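Local coordinates for protein serine protease inhibitor (Thermoanaerobacter tengcongensis, PDB 2PEE) that is probably an inhibitor of serine proteases, a thermophilic serpin whose N terminus serves to trap the metastable native state, at residues A[286-291]-A[324-329]; A[11-16]-A[123-128]; A[273-278]-A[352-357]; A[198-203]-A[361-366]. The protein carries 1 engineered substitution. All blocks are in the same frame, centred on the assembly; numbering follows the deposited sequence.

Contact 1: A[286-291]-A[324-329]; sequences TIKMNE and EVLHKT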
# COMPACT_ATOMS: atom_id res chain seq x y z
N THR A 286 -2.32 -6.92 -8.50
CA THR A 286 -0.98 -7.49 -8.42
C THR A 286 -0.06 -6.72 -9.35
O THR A 286 -0.31 -6.64 -10.54
CB THR A 286 -0.99 -8.98 -8.85
OG1 THR A 286 -2.05 -9.67 -8.18
CG2 THR A 286 0.30 -9.64 -8.51
N ILE A 287 1.03 -6.17 -8.83
CA ILE A 287 1.99 -5.48 -9.68
C ILE A 287 3.44 -5.97 -9.51
O ILE A 287 3.98 -5.99 -8.41
CB ILE A 287 1.91 -3.93 -9.49
CG1 ILE A 287 2.95 -3.23 -10.38
CG2 ILE A 287 2.08 -3.54 -8.02
CD1 ILE A 287 2.59 -1.81 -10.73
N LYS A 288 4.05 -6.39 -10.61
CA LYS A 288 5.48 -6.62 -10.62
C LYS A 288 6.09 -5.23 -10.67
O LYS A 288 5.90 -4.48 -11.64
CB LYS A 288 5.85 -7.46 -11.83
CG LYS A 288 5.16 -8.81 -11.84
CD LYS A 288 5.76 -9.74 -12.89
CE LYS A 288 5.07 -11.10 -12.86
NZ LYS A 288 5.88 -12.19 -13.48
N MET A 289 6.79 -4.86 -9.60
CA MET A 289 7.17 -3.46 -9.42
C MET A 289 8.49 -3.01 -10.03
O MET A 289 8.78 -1.81 -10.06
CB MET A 289 7.06 -3.04 -7.96
CG MET A 289 5.80 -2.23 -7.75
SD MET A 289 5.61 -1.98 -5.99
CE MET A 289 4.13 -0.98 -5.99
N ASN A 290 9.26 -3.98 -10.53
CA ASN A 290 10.50 -3.73 -11.26
C ASN A 290 10.44 -2.48 -12.13
O ASN A 290 11.17 -1.52 -11.90
CB ASN A 290 10.88 -4.95 -12.11
CG ASN A 290 10.93 -6.24 -11.31
OD1 ASN A 290 10.29 -6.37 -10.27
ND2 ASN A 290 11.70 -7.19 -11.78
N GLU A 291 9.55 -2.49 -13.12
CA GLU A 291 9.47 -1.38 -14.07
C GLU A 291 9.26 -0.02 -13.40
O GLU A 291 9.94 0.94 -13.76
CB GLU A 291 8.42 -1.64 -15.13
CG GLU A 291 9.02 -1.93 -16.47
CD GLU A 291 9.72 -0.71 -17.08
OE1 GLU A 291 9.00 0.19 -17.58
OE2 GLU A 291 10.98 -0.66 -17.08
N GLU A 324 12.12 -10.24 -9.17
CA GLU A 324 10.83 -9.57 -9.14
C GLU A 324 10.56 -9.01 -7.77
O GLU A 324 10.94 -9.60 -6.76
CB GLU A 324 9.70 -10.53 -9.54
CG GLU A 324 9.81 -11.01 -11.02
CD GLU A 324 8.68 -11.91 -11.47
OE1 GLU A 324 8.90 -12.69 -12.43
OE2 GLU A 324 7.58 -11.84 -10.87
N VAL A 325 9.93 -7.83 -7.75
CA VAL A 325 9.30 -7.31 -6.53
C VAL A 325 7.81 -7.50 -6.75
O VAL A 325 7.16 -6.77 -7.51
CB VAL A 325 9.62 -5.84 -6.31
CG1 VAL A 325 8.98 -5.36 -5.02
CG2 VAL A 325 11.11 -5.61 -6.28
N LEU A 326 7.28 -8.54 -6.12
CA LEU A 326 5.92 -8.98 -6.34
C LEU A 326 5.03 -8.35 -5.29
O LEU A 326 5.09 -8.73 -4.13
CB LEU A 326 5.88 -10.49 -6.23
CG LEU A 326 4.98 -11.29 -7.16
CD1 LEU A 326 5.13 -10.81 -8.60
CD2 LEU A 326 5.35 -12.75 -7.06
N HIS A 327 4.21 -7.38 -5.71
CA HIS A 327 3.37 -6.58 -4.83
C HIS A 327 1.89 -6.84 -5.09
O HIS A 327 1.42 -6.65 -6.23
CB HIS A 327 3.69 -5.11 -5.10
CG HIS A 327 3.18 -4.18 -4.06
ND1 HIS A 327 1.96 -3.55 -4.15
CD2 HIS A 327 3.73 -3.75 -2.90
CE1 HIS A 327 1.77 -2.78 -3.09
NE2 HIS A 327 2.84 -2.88 -2.32
N LYS A 328 1.15 -7.26 -4.05
CA LYS A 328 -0.30 -7.53 -4.19
C LYS A 328 -1.15 -7.02 -3.05
O LYS A 328 -0.88 -7.28 -1.88
CB LYS A 328 -0.58 -9.01 -4.38
CG LYS A 328 -2.05 -9.32 -4.64
CD LYS A 328 -2.25 -10.77 -5.06
CE LYS A 328 -3.71 -11.05 -5.41
NZ LYS A 328 -3.92 -12.42 -5.98
N THR A 329 -2.22 -6.32 -3.42
CA THR A 329 -3.09 -5.67 -2.47
C THR A 329 -4.55 -6.02 -2.77
O THR A 329 -4.88 -6.38 -3.90
CB THR A 329 -2.94 -4.13 -2.58
OG1 THR A 329 -3.09 -3.73 -3.96
CG2 THR A 329 -1.59 -3.68 -2.08
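Ile287 and His327 are the hydrogen-bonded pair of an antiparallel pairing in the large central sheet of the serpin fold (sheet A), the strand axes 4.7 Å apart and at 163° to each other. Ile287 N gives a nearly straight bond of 2.7 Å to His327 O, His327 N returns one to Ile287 O, and Met289 N reaches Val325 O in the carbonyl plane. Where the chain turns into helix 290-296 one more rung follows: Asn290 OD1 accepts Val325 N at 2.9 Å, also in plane, and ND2 holds Ser323 O, fixing both ends of the amide. On the face of Thr286, Lys288, Leu326 and Lys328, the Lys288 chain lies beside Leu326, its CG 3.8 Å from Leu326 CD1, and ends in a salt bridge to the Glu324 carboxylate, NZ to OE2 3.1 Å, with weak hydrogen bonds to both oxygens. On the opposite face, with Ile287, the His327 ring stands beside Met289, CG anti to the backbone N (chi1 -165°); its NE2 is bonded to Ser49 O. Met289 SD comes to the ring obliquely, while CE makes a CH-pi contact over one face, 3.9 Å from the His327 centroid and 15° off its normal.

Contact 2: A[11-16]-A[123-128]; sequences KANPVS and FLQIIA. With SO4 (sulfate ion), chain C.
Ala12 lies against Ala128, the close-packed part of a small contact between the N-terminal region and helix 121-130. The Ala128 methyl points at the loop and lies 4.0 Å from Ala12 CA, while Ala12 CB passes beside it, 4.3 Å from Ala128 CB and nearer still to Ala128 O; Met7 and Ile10 help to bury the Ala128 methyl. One turn earlier Gln125 holds the loop by its amide. The side chain leaves the helix anti to the backbone N and bends at chi2 (58°), which brings NE2 within 3.0 Å of Lys11 O. The bond is almost straight and lies in the Gln125 amide plane, but meets Lys11 O from above the carbonyl plane. Asp129 OD1 accepts from both Gln125 NE2 and Asn13 N. The outer side is looser: the Asn13 amide crosses the end of Gln125 with its plane 19° from the other amide, and Lys11 points away from the helix. Away from those amides, Ala12 N bonds to O3 of a sulfate, probably from the crystallisation liquor, at 2.9 Å. Here the stretch ahead of helix 22-37 packs on helix 121-130, helix E of the serpin fold, consistent with the N terminus's role in trapping the native state.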
# COMPACT_ATOMS: atom_id res chain seq x y z
N LYS A 11 17.92 -13.88 17.09
CA LYS A 11 17.20 -13.14 18.13
C LYS A 11 17.38 -11.62 18.07
O LYS A 11 18.49 -11.10 18.08
CB LYS A 11 17.52 -13.67 19.53
CG LYS A 11 16.79 -14.97 19.86
CD LYS A 11 16.92 -15.32 21.34
CE LYS A 11 16.71 -16.82 21.58
NZ LYS A 11 17.05 -17.18 22.99
N ALA A 12 16.25 -10.92 17.99
CA ALA A 12 16.23 -9.46 18.02
C ALA A 12 16.97 -8.86 19.25
O ALA A 12 16.82 -9.36 20.37
CB ALA A 12 14.80 -8.99 17.99
N ASN A 13 17.78 -7.83 19.03
CA ASN A 13 18.27 -7.00 20.13
C ASN A 13 17.34 -5.83 20.36
O ASN A 13 16.65 -5.37 19.42
CB ASN A 13 19.64 -6.36 19.83
CG ASN A 13 20.65 -7.32 19.21
OD1 ASN A 13 20.89 -8.41 19.74
ND2 ASN A 13 21.27 -6.88 18.10
N PRO A 14 17.33 -5.31 21.59
CA PRO A 14 16.64 -4.05 21.87
C PRO A 14 17.19 -2.93 20.99
O PRO A 14 18.39 -2.90 20.73
CB PRO A 14 16.95 -3.79 23.33
CG PRO A 14 17.83 -4.85 23.80
CD PRO A 14 17.94 -5.90 22.79
N VAL A 15 16.33 -2.04 20.50
CA VAL A 15 16.80 -0.90 19.70
C VAL A 15 16.29 0.43 20.23
O VAL A 15 15.27 0.49 20.87
CB VAL A 15 16.39 -1.02 18.21
CG1 VAL A 15 17.04 -2.19 17.59
CG2 VAL A 15 14.88 -1.12 18.05
N SER A 16 17.02 1.50 19.97
CA SER A 16 16.49 2.84 20.19
C SER A 16 15.38 3.17 19.23
O SER A 16 15.52 2.96 18.02
CB SER A 16 17.56 3.89 19.99
OG SER A 16 18.55 3.76 20.96
N PHE A 123 23.22 -8.78 8.11
CA PHE A 123 21.96 -8.43 7.44
C PHE A 123 20.76 -8.98 8.19
O PHE A 123 19.84 -8.23 8.53
CB PHE A 123 21.96 -8.91 5.99
CG PHE A 123 20.66 -8.64 5.25
CD1 PHE A 123 20.31 -7.35 4.86
CD2 PHE A 123 19.81 -9.69 4.89
CE1 PHE A 123 19.14 -7.10 4.16
CE2 PHE A 123 18.64 -9.46 4.20
CZ PHE A 123 18.30 -8.15 3.83
N LEU A 124 20.77 -10.28 8.45
CA LEU A 124 19.66 -10.93 9.13
C LEU A 124 19.38 -10.27 10.48
O LEU A 124 18.22 -10.08 10.84
CB LEU A 124 19.91 -12.43 9.28
CG LEU A 124 19.97 -13.24 7.97
CD1 LEU A 124 20.15 -14.74 8.23
CD2 LEU A 124 18.76 -12.99 7.09
N GLN A 125 20.43 -9.90 11.20
CA GLN A 125 20.28 -9.23 12.49
C GLN A 125 19.53 -7.90 12.34
O GLN A 125 18.65 -7.60 13.14
CB GLN A 125 21.64 -9.00 13.15
CG GLN A 125 21.57 -8.65 14.62
CD GLN A 125 20.87 -9.71 15.46
OE1 GLN A 125 21.33 -10.83 15.56
NE2 GLN A 125 19.76 -9.33 16.09
N ILE A 126 19.88 -7.14 11.30
CA ILE A 126 19.22 -5.88 11.05
C ILE A 126 17.72 -6.13 10.87
O ILE A 126 16.91 -5.39 11.46
CB ILE A 126 19.83 -5.12 9.87
CG1 ILE A 126 21.21 -4.61 10.26
CG2 ILE A 126 18.94 -3.91 9.47
CD1 ILE A 126 22.05 -4.09 9.10
N ILE A 127 17.35 -7.16 10.09
CA ILE A 127 15.94 -7.53 9.89
C ILE A 127 15.21 -7.86 11.20
O ILE A 127 14.06 -7.42 11.42
CB ILE A 127 15.79 -8.73 8.92
CG1 ILE A 127 16.50 -8.48 7.57
CG2 ILE A 127 14.33 -9.10 8.76
CD1 ILE A 127 16.12 -7.16 6.84
N ALA A 128 15.87 -8.62 12.08
CA ALA A 128 15.30 -8.97 13.37
C ALA A 128 15.09 -7.74 14.25
O ALA A 128 14.06 -7.61 14.92
CB ALA A 128 16.19 -9.93 14.07
S SO4 C . 12.70 -12.63 18.91
O1 SO4 C . 11.68 -11.56 18.92
O2 SO4 C . 13.32 -12.74 20.22
O3 SO4 C . 13.76 -12.34 17.95
O4 SO4 C . 12.02 -13.87 18.54

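Contact 3: A[273-278]-A[352-357]; sequences LVRASL and GIPVNF
Leu273 meets the loop first, at both Pro354 and Phe357. The Leu273 side chain crosses Pro354 at about a right angle, its CD1 3.9 Å from Pro354 CB, while its own CB stands 4.1 Å from Phe357 CB. The backbones are close here too, Leu273 O lying 3.4 Å from Phe357 CA, but no hydrogen bond joins the two segments; the pairing starts just past Phe357, at Lys358, whose backbone bonds to those of Leu273 and Arg275. Val274 turns its side chain from the loop and packs on Val360. Arg275 comes back to the loop side, and its chain, extended from CG to NE, passes obliquely over the Phe357 ring. Its CG is 4.0 Å from Phe357 CD2, NE stands over the rim of one ring face, and NH1 ends 3.8 Å from Phe357 CZ. The guanidinium and ring planes are inclined by 34°, so the two groups overlap without lying flat together. NH2 meanwhile reaches Pro354 CG at 3.8 Å. The ring is set for this by Phe357 chi1 of 54°, which places CG between the backbone N and the carbonyl carbon. Farther on the strand leaves the loop, and Ser277 OG is bonded to Asn213 OD1 instead. Segment 352-357, probably the C-terminal part of the reactive-centre loop, thus packs on the strand beside 358-361 at the edge of sheet C, as in other serpins.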
# COMPACT_ATOMS: atom_id res chain seq x y z
N LEU A 273 -20.36 19.93 6.12
CA LEU A 273 -21.21 18.79 5.75
C LEU A 273 -21.13 18.45 4.26
O LEU A 273 -21.25 19.34 3.39
CB LEU A 273 -22.66 19.00 6.18
CG LEU A 273 -22.89 18.99 7.69
CD1 LEU A 273 -24.21 19.63 8.03
CD2 LEU A 273 -22.83 17.57 8.26
N VAL A 274 -20.93 17.17 3.97
CA VAL A 274 -20.90 16.67 2.61
C VAL A 274 -21.93 15.56 2.36
O VAL A 274 -21.97 14.57 3.09
CB VAL A 274 -19.51 16.13 2.25
CG1 VAL A 274 -19.49 15.58 0.81
CG2 VAL A 274 -18.45 17.21 2.47
N ARG A 275 -22.75 15.75 1.33
CA ARG A 275 -23.55 14.65 0.78
C ARG A 275 -22.66 13.81 -0.12
O ARG A 275 -22.29 14.19 -1.25
CB ARG A 275 -24.79 15.15 0.05
CG ARG A 275 -25.84 15.74 0.98
CD ARG A 275 -27.23 15.64 0.41
NE ARG A 275 -28.24 15.81 1.46
CZ ARG A 275 -29.45 16.32 1.26
NH1 ARG A 275 -29.81 16.71 0.04
NH2 ARG A 275 -30.30 16.46 2.26
N ALA A 276 -22.30 12.65 0.41
CA ALA A 276 -21.32 11.79 -0.21
C ALA A 276 -22.04 10.60 -0.80
O ALA A 276 -22.95 10.03 -0.17
CB ALA A 276 -20.31 11.33 0.82
N SER A 277 -21.64 10.22 -2.01
CA SER A 277 -22.20 9.05 -2.62
C SER A 277 -21.08 8.21 -3.16
O SER A 277 -20.39 8.59 -4.12
CB SER A 277 -23.15 9.44 -3.73
OG SER A 277 -23.93 8.32 -4.08
N LEU A 278 -20.91 7.04 -2.54
CA LEU A 278 -19.74 6.20 -2.72
C LEU A 278 -20.18 4.81 -3.20
O LEU A 278 -20.87 4.11 -2.46
CB LEU A 278 -18.97 6.13 -1.40
CG LEU A 278 -17.90 5.08 -1.15
CD1 LEU A 278 -16.80 5.15 -2.22
CD2 LEU A 278 -17.32 5.23 0.27
N GLY A 352 -30.66 14.59 10.31
CA GLY A 352 -30.87 16.01 10.54
C GLY A 352 -31.21 16.71 9.24
O GLY A 352 -31.46 16.06 8.23
N ILE A 353 -31.21 18.04 9.27
CA ILE A 353 -31.42 18.82 8.07
C ILE A 353 -30.15 19.64 7.83
O ILE A 353 -29.85 20.58 8.57
CB ILE A 353 -32.69 19.72 8.18
CG1 ILE A 353 -33.95 18.85 8.19
CG2 ILE A 353 -32.78 20.71 7.03
CD1 ILE A 353 -35.20 19.53 8.73
N PRO A 354 -29.38 19.28 6.79
CA PRO A 354 -28.17 20.06 6.56
C PRO A 354 -28.45 21.37 5.82
O PRO A 354 -29.42 21.47 5.03
CB PRO A 354 -27.32 19.11 5.71
CG PRO A 354 -28.33 18.34 4.92
CD PRO A 354 -29.54 18.20 5.81
N VAL A 355 -27.61 22.37 6.09
CA VAL A 355 -27.66 23.67 5.41
C VAL A 355 -26.24 24.07 5.01
O VAL A 355 -25.30 23.78 5.74
CB VAL A 355 -28.32 24.77 6.29
N ASN A 356 -26.10 24.72 3.87
CA ASN A 356 -24.81 25.09 3.30
C ASN A 356 -23.89 23.91 3.08
O ASN A 356 -22.68 24.00 3.36
CB ASN A 356 -24.10 26.11 4.19
CG ASN A 356 -24.88 27.38 4.35
OD1 ASN A 356 -25.50 27.86 3.41
ND2 ASN A 356 -24.85 27.93 5.55
N PHE A 357 -24.44 22.80 2.58
CA PHE A 357 -23.65 21.56 2.45
C PHE A 357 -23.07 21.38 1.06
O PHE A 357 -23.51 22.01 0.09
CB PHE A 357 -24.50 20.35 2.82
CG PHE A 357 -25.77 20.25 2.06
CD1 PHE A 357 -26.95 20.73 2.61
CD2 PHE A 357 -25.78 19.73 0.78
CE1 PHE A 357 -28.14 20.66 1.90
CE2 PHE A 357 -26.98 19.67 0.06
CZ PHE A 357 -28.15 20.13 0.62

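Contact 4: A[198-203]-A[361-366]; sequences IFTDVY and KLNRPF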
# COMPACT_ATOMS: atom_id res chain seq x y z
N ILE A 198 -26.02 5.07 -11.52
CA ILE A 198 -25.17 4.81 -12.70
C ILE A 198 -23.71 5.29 -12.60
O ILE A 198 -23.44 6.49 -12.66
CB ILE A 198 -25.77 5.38 -14.01
CG1 ILE A 198 -27.19 4.85 -14.28
CG2 ILE A 198 -24.85 5.07 -15.16
CD1 ILE A 198 -27.25 3.42 -14.82
N PHE A 199 -22.77 4.35 -12.50
CA PHE A 199 -21.37 4.71 -12.61
C PHE A 199 -20.99 4.82 -14.08
O PHE A 199 -21.24 3.89 -14.86
CB PHE A 199 -20.47 3.68 -11.92
CG PHE A 199 -19.02 4.10 -11.82
CD1 PHE A 199 -18.61 5.00 -10.83
CD2 PHE A 199 -18.07 3.60 -12.71
CE1 PHE A 199 -17.28 5.39 -10.74
CE2 PHE A 199 -16.72 3.98 -12.61
CZ PHE A 199 -16.33 4.88 -11.63
N THR A 200 -20.37 5.93 -14.44
CA THR A 200 -20.02 6.20 -15.84
C THR A 200 -18.52 5.97 -16.10
O THR A 200 -17.73 6.91 -16.02
CB THR A 200 -20.39 7.65 -16.23
OG1 THR A 200 -21.68 8.00 -15.67
CG2 THR A 200 -20.37 7.80 -17.74
N ASP A 201 -18.16 4.73 -16.41
CA ASP A 201 -16.74 4.32 -16.45
C ASP A 201 -15.90 5.03 -17.51
O ASP A 201 -16.41 5.77 -18.36
CB ASP A 201 -16.60 2.80 -16.58
CG ASP A 201 -16.77 2.29 -18.02
OD1 ASP A 201 -17.35 2.99 -18.89
OD2 ASP A 201 -16.31 1.16 -18.28
N VAL A 202 -14.61 4.75 -17.46
CA VAL A 202 -13.61 5.38 -18.31
C VAL A 202 -13.86 5.06 -19.79
O VAL A 202 -13.41 5.80 -20.68
CB VAL A 202 -12.23 4.90 -17.90
CG1 VAL A 202 -11.88 3.63 -18.64
CG2 VAL A 202 -11.20 5.99 -18.09
N TYR A 203 -14.60 3.99 -20.05
CA TYR A 203 -14.91 3.55 -21.40
C TYR A 203 -16.22 4.15 -21.89
O TYR A 203 -16.54 4.03 -23.08
CB TYR A 203 -14.94 2.02 -21.46
CG TYR A 203 -13.61 1.38 -21.07
CD1 TYR A 203 -13.45 0.73 -19.85
CD2 TYR A 203 -12.52 1.45 -21.94
CE1 TYR A 203 -12.22 0.15 -19.49
CE2 TYR A 203 -11.30 0.87 -21.60
CZ TYR A 203 -11.15 0.23 -20.38
OH TYR A 203 -9.93 -0.33 -20.07
N LYS A 361 -20.48 13.13 -5.49
CA LYS A 361 -21.06 11.95 -6.06
C LYS A 361 -19.93 11.32 -6.85
O LYS A 361 -19.39 11.93 -7.76
CB LYS A 361 -22.22 12.36 -6.96
CG LYS A 361 -23.11 11.21 -7.42
CD LYS A 361 -24.42 11.75 -7.99
CE LYS A 361 -25.25 10.64 -8.61
NZ LYS A 361 -25.77 9.69 -7.59
N LEU A 362 -19.55 10.11 -6.46
CA LEU A 362 -18.48 9.38 -7.16
C LEU A 362 -19.11 8.62 -8.29
O LEU A 362 -19.23 7.39 -8.29
CB LEU A 362 -17.65 8.53 -6.20
CG LEU A 362 -17.01 9.36 -5.08
CD1 LEU A 362 -16.51 8.48 -3.98
CD2 LEU A 362 -15.89 10.26 -5.60
N ASN A 363 -19.51 9.43 -9.27
CA ASN A 363 -20.41 9.12 -10.39
C ASN A 363 -19.61 8.60 -11.59
O ASN A 363 -20.17 8.03 -12.52
CB ASN A 363 -21.11 10.44 -10.78
CG ASN A 363 -22.50 10.22 -11.31
OD1 ASN A 363 -22.89 9.09 -11.59
ND2 ASN A 363 -23.27 11.31 -11.45
N ARG A 364 -18.29 8.80 -11.53
CA ARG A 364 -17.38 8.59 -12.65
C ARG A 364 -16.00 8.33 -12.03
O ARG A 364 -15.89 8.37 -10.81
CB ARG A 364 -17.37 9.85 -13.52
CG ARG A 364 -17.08 11.14 -12.75
CD ARG A 364 -17.21 12.38 -13.64
NE ARG A 364 -17.21 13.58 -12.81
CZ ARG A 364 -16.12 14.25 -12.44
NH1 ARG A 364 -14.92 13.86 -12.86
NH2 ARG A 364 -16.23 15.31 -11.66
N PRO A 365 -14.96 8.09 -12.86
CA PRO A 365 -13.65 7.67 -12.30
C PRO A 365 -13.07 8.61 -11.24
O PRO A 365 -13.23 9.84 -11.33
CB PRO A 365 -12.74 7.64 -13.53
CG PRO A 365 -13.67 7.35 -14.66
CD PRO A 365 -14.90 8.18 -14.32
N PHE A 366 -12.42 8.02 -10.23
CA PHE A 366 -11.90 8.77 -9.09
C PHE A 366 -10.70 8.05 -8.50
O PHE A 366 -10.43 6.90 -8.84
CB PHE A 366 -12.97 8.98 -8.01
CG PHE A 366 -13.55 7.70 -7.45
CD1 PHE A 366 -13.04 7.13 -6.28
CD2 PHE A 366 -14.63 7.07 -8.07
CE1 PHE A 366 -13.60 5.96 -5.74
CE2 PHE A 366 -15.18 5.90 -7.55
CZ PHE A 366 -14.66 5.34 -6.38
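Thr200 N and Asn363 O make the main polar link, a 2.9 Å bond with an N-H...O angle of 164° and the donor tilted 19° from the carbonyl plane. Thr200 OG1 adds a weak, long bond to the same oxygen, and Phe199 CA makes a CA-H...O contact with it, so Asn363 O is approached by three groups of strand 198-200. The loop that offers it bends sharply in an inverse gamma turn centred on Leu362. Here the serpin chain passes from strand 358-361 of sheet C to strand 366-372 of sheet B, and strand 194-200 lies alongside the crossing. The Phe199 ring, set with CG anti to the backbone N (chi1 -171°), has its CD1 edge 3.5 Å from Leu362 O in the ring plane. Its CE1 lies 3.3 Å from Arg364 O, met obliquely, and touches Phe366 CE2 at 3.9 Å, in the plane and at the edge of the Phe366 ring. The Arg364 guanidinium finds its partner elsewhere, NH1 bonding to Pro244 O. At the outer end Pro365 packs against the turn after the strand: its CD is 3.5 Å from Thr200 O, and CG 4.3 Å from Val202 CB.

In the fold
Contacts 3 and 4 are neighbours: their centres are about 20 Å apart, and they join directly where Ser277 O probably accepts a bond from Leu362 N at 2.9 Å and Leu278 packs on Leu362. Residues 270-288, interrupted by a break, give a strand to sheet C at contact 3 and to sheet A at contact 1, with centres about 39 Å apart on opposite sides of the molecule's centre. The segment after strand 324-333, ending in 352-357, is by family the reactive-centre loop, so contact 3 probably holds its C-terminal part. Contact 2, with its sulfate, stands apart, about 27 Å from contact 1 and 50 Å from contact 3, centre to centre.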